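Local coordinates for protein coclaurine N-methyltransferase (Coptis japonica, PDB 6GKV) that probably transfers a methyl group from S-adenosyl-L-methionine to the ring nitrogen of coclaurine and related tetrahydroisoquinolines in alkaloid biosynthesis, at residues A[38-43]-A[231-236]. Numbering follows the deposited sequence.
Sequences WGYKPT and KTFAYH
With CG set between its backbone N and carbonyl carbon (chi1 53°), Phe233 turns one ring face to Gly39, while Tyr40, its CG anti to the carbonyl carbon, sets its ring across the edge of the Phe233 ring. Gly39 CA sits 3.4 Å from the centroid of the Phe233 ring, 12° off the normal, a CH-pi contact so close that a side chain on Gly39 would run into the ring. The CE2 edge of Phe233 points at the centre of the Tyr40 face in a T-shaped pair, planes at 88°. Thr232 OG1 lies at the tyrosine edge, 3.7 Å from Tyr40 CE1. Lys231 crosses the tyrosine at about a right angle, its CE 3.5 Å from Tyr40 OH; that hydroxyl is hydrogen-bonded to the Glu341 carboxylate, and Lys231 NZ to Glu340 O. Trp38 directs its six-membered ring edge toward the Tyr235 face in an offset edge-to-face pair; Trp38 CH2 reaches Tyr235 CB at 3.6 Å. A leucine replacing Phe233 is likely to leave a gap against Gly39 CA and the Tyr40 face less covered. Apolar and aromatic packing joins the C-terminal end of helix 21-39 to the link after strand 221-230 of the Rossmann-like central sheet and to short strand 235-236, with Gln47 of helix 44-58 against Phe233 and strand 257-258 pairing with Tyr235.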
ATOM      1  N   TRP A  38      17.986   1.305   9.227  1.00 45.75           N
ATOM      2  CA  TRP A  38      17.818  -0.130   9.093  1.00 45.79           C
ATOM      3  C   TRP A  38      16.529  -0.426   8.330  1.00 46.56           C
ATOM      4  O   TRP A  38      16.440  -1.403   7.587  1.00 39.61           O
ATOM      5  CB  TRP A  38      17.811  -0.763  10.490  1.00 45.90           C
ATOM      6  CG  TRP A  38      17.288  -2.157  10.581  1.00 42.97           C
ATOM      7  CD1 TRP A  38      18.025  -3.304  10.651  1.00 39.31           C
ATOM      8  CD2 TRP A  38      15.908  -2.560  10.646  1.00 45.70           C
ATOM      9  NE1 TRP A  38      17.192  -4.396  10.738  1.00 44.33           N
ATOM     10  CE2 TRP A  38      15.889  -3.967  10.741  1.00 39.44           C
ATOM     11  CE3 TRP A  38      14.682  -1.866  10.599  1.00 47.75           C
ATOM     12  CZ2 TRP A  38      14.695  -4.698  10.800  1.00 42.42           C
ATOM     13  CZ3 TRP A  38      13.501  -2.591  10.658  1.00 40.78           C
ATOM     14  CH2 TRP A  38      13.513  -3.990  10.748  1.00 42.00           C
ATOM     15  N   GLY A  39      15.543   0.446   8.510  1.00 51.29           N
ATOM     16  CA  GLY A  39      14.261   0.324   7.841  1.00 58.58           C
ATOM     17  C   GLY A  39      14.185   0.692   6.365  1.00 55.64           C
ATOM     18  O   GLY A  39      13.652  -0.083   5.570  1.00 56.59           O
ATOM     19  N   TYR A  40      14.684   1.866   5.984  1.00 51.55           N
ATOM     20  CA  TYR A  40      14.618   2.275   4.575  1.00 46.97           C
ATOM     21  C   TYR A  40      15.555   1.429   3.705  1.00 52.29           C
ATOM     22  O   TYR A  40      16.618   0.994   4.157  1.00 45.64           O
ATOM     23  CB  TYR A  40      14.936   3.772   4.410  1.00 38.93           C
ATOM     24  CG  TYR A  40      13.770   4.673   4.794  1.00 39.49           C
ATOM     25  CD1 TYR A  40      12.531   4.603   4.129  1.00 31.95           C
ATOM     26  CD2 TYR A  40      13.911   5.604   5.812  1.00 30.76           C
ATOM     27  CE1 TYR A  40      11.461   5.442   4.502  1.00 24.28           C
ATOM     28  CE2 TYR A  40      12.867   6.435   6.181  1.00 27.40           C
ATOM     29  CZ  TYR A  40      11.651   6.356   5.540  1.00 32.27           C
ATOM     30  OH  TYR A  40      10.643   7.197   5.986  1.00 31.81           O
ATOM     31  N   LYS A  41      15.147   1.190   2.454  1.00 50.76           N
ATOM     32  CA  LYS A  41      15.937   0.370   1.540  1.00 47.94           C
ATOM     33  C   LYS A  41      16.378   1.173   0.318  1.00 47.88           C
ATOM     34  O   LYS A  41      15.685   2.087  -0.138  1.00 45.21           O
ATOM     35  CB  LYS A  41      15.151  -0.867   1.105  1.00 52.97           C
ATOM     36  CG  LYS A  41      14.910  -1.882   2.221  1.00 52.63           C
ATOM     37  CD  LYS A  41      16.217  -2.401   2.791  1.00 50.99           C
ATOM     38  CE  LYS A  41      15.981  -3.283   4.017  1.00 52.50           C
ATOM     39  NZ  LYS A  41      17.255  -3.740   4.683  1.00 48.43           N
ATOM     40  N   PRO A  42      17.547   0.839  -0.225  1.00 47.85           N
ATOM     41  CA  PRO A  42      18.033   1.694  -1.312  1.00 45.88           C
ATOM     42  C   PRO A  42      17.219   1.542  -2.610  1.00 52.80           C
ATOM     43  O   PRO A  42      17.199   2.468  -3.418  1.00 52.16           O
ATOM     44  CB  PRO A  42      19.499   1.246  -1.495  1.00 37.67           C
ATOM     45  CG  PRO A  42      19.607  -0.083  -0.801  1.00 43.24           C
ATOM     46  CD  PRO A  42      18.565  -0.102   0.269  1.00 49.05           C
ATOM     47  N   THR A  43      16.543   0.418  -2.805  1.00 52.76           N
ATOM     48  CA  THR A  43      15.664   0.280  -3.968  1.00 46.39           C
ATOM     49  C   THR A  43      14.238   0.011  -3.530  1.00 45.67           C
ATOM     50  O   THR A  43      14.016  -0.654  -2.520  1.00 43.89           O
ATOM     51  CB  THR A  43      16.102  -0.855  -4.878  1.00 48.43           C
ATOM     52  OG1 THR A  43      15.948  -2.090  -4.179  1.00 54.06           O
ATOM     53  CG2 THR A  43      17.554  -0.697  -5.271  1.00 51.24           C
ATOM     54  N   LYS A 231       5.394   5.028   8.082  1.00 48.50           N
ATOM     55  CA  LYS A 231       4.739   5.283   6.796  1.00 42.42           C
ATOM     56  C   LYS A 231       5.167   4.306   5.697  1.00 44.98           C
ATOM     57  O   LYS A 231       4.397   4.012   4.795  1.00 39.46           O
ATOM     58  CB  LYS A 231       4.993   6.716   6.342  1.00 37.92           C
ATOM     59  CG  LYS A 231       6.409   7.022   5.837  1.00 36.69           C
ATOM     60  CD  LYS A 231       6.414   8.428   5.213  1.00 35.54           C
ATOM     61  CE  LYS A 231       7.809   9.010   5.077  1.00 36.81           C
ATOM     62  NZ  LYS A 231       7.754  10.492   4.913  1.00 39.51           N
ATOM     63  N   THR A 232       6.359   3.733   5.807  1.00 48.35           N
ATOM     64  CA  THR A 232       6.882   2.903   4.719  1.00 41.49           C
ATOM     65  C   THR A 232       7.196   1.447   5.067  1.00 49.46           C
ATOM     66  O   THR A 232       6.739   0.532   4.373  1.00 55.51           O
ATOM     67  CB  THR A 232       8.137   3.534   4.185  1.00 38.95           C
ATOM     68  OG1 THR A 232       7.822   4.876   3.819  1.00 47.15           O
ATOM     69  CG2 THR A 232       8.680   2.762   2.994  1.00 32.18           C
ATOM     70  N   PHE A 233       7.989   1.225   6.116  1.00 44.23           N
ATOM     71  CA  PHE A 233       8.387  -0.142   6.424  1.00 46.17           C
ATOM     72  C   PHE A 233       7.632  -0.714   7.618  1.00 43.50           C
ATOM     73  O   PHE A 233       6.875  -0.018   8.294  1.00 46.89           O
ATOM     74  CB  PHE A 233       9.918  -0.259   6.619  1.00 49.03           C
ATOM     75  CG  PHE A 233      10.528   0.703   7.628  1.00 54.07           C
ATOM     76  CD1 PHE A 233      10.509   0.422   8.987  1.00 42.06           C
ATOM     77  CD2 PHE A 233      11.214   1.840   7.202  1.00 58.32           C
ATOM     78  CE1 PHE A 233      11.100   1.284   9.907  1.00 42.59           C
ATOM     79  CE2 PHE A 233      11.814   2.704   8.124  1.00 51.96           C
ATOM     80  CZ  PHE A 233      11.747   2.424   9.474  1.00 46.49           C
ATOM     81  N   ALA A 234       7.788  -2.010   7.831  1.00 39.39           N
ATOM     82  CA  ALA A 234       7.086  -2.672   8.916  1.00 41.43           C
ATOM     83  C   ALA A 234       8.080  -3.553   9.648  1.00 44.25           C
ATOM     84  O   ALA A 234       9.077  -3.983   9.054  1.00 38.43           O
ATOM     85  CB  ALA A 234       5.904  -3.489   8.387  1.00 26.78           C
ATOM     86  N   TYR A 235       7.832  -3.816  10.932  1.00 45.15           N
ATOM     87  CA  TYR A 235       8.771  -4.658  11.681  1.00 45.05           C
ATOM     88  C   TYR A 235       8.291  -5.133  13.042  1.00 43.54           C
ATOM     89  O   TYR A 235       7.568  -4.425  13.767  1.00 41.67           O
ATOM     90  CB  TYR A 235      10.116  -3.935  11.853  1.00 35.12           C
ATOM     91  CG  TYR A 235      10.066  -2.565  12.520  1.00 44.27           C
ATOM     92  CD1 TYR A 235       9.542  -1.460  11.859  1.00 48.59           C
ATOM     93  CD2 TYR A 235      10.592  -2.371  13.793  1.00 37.87           C
ATOM     94  CE1 TYR A 235       9.515  -0.201  12.458  1.00 42.66           C
ATOM     95  CE2 TYR A 235      10.568  -1.128  14.398  1.00 40.98           C
ATOM     96  CZ  TYR A 235      10.034  -0.042  13.718  1.00 44.96           C
ATOM     97  OH  TYR A 235      10.012   1.195  14.306  1.00 48.86           O
ATOM     98  N   HIS A 236       8.679  -6.365  13.363  1.00 48.10           N
ATOM     99  CA  HIS A 236       8.607  -6.875  14.735  1.00 47.42           C
ATOM    100  C   HIS A 236       9.368  -5.906  15.640  1.00 46.25           C
ATOM    101  O   HIS A 236      10.469  -5.466  15.273  1.00 41.93           O
ATOM    102  CB  HIS A 236       9.233  -8.270  14.861  1.00 42.85           C
ATOM    103  CG  HIS A 236       8.448  -9.379  14.229  1.00 42.97           C
ATOM    104  ND1 HIS A 236       7.320  -9.923  14.816  1.00 45.93           N
ATOM    105  CD2 HIS A 236       8.671 -10.106  13.106  1.00 45.43           C
ATOM    106  CE1 HIS A 236       6.865 -10.909  14.063  1.00 46.08           C
ATOM    107  NE2 HIS A 236       7.667 -11.042  13.017  1.00 50.54           N
TER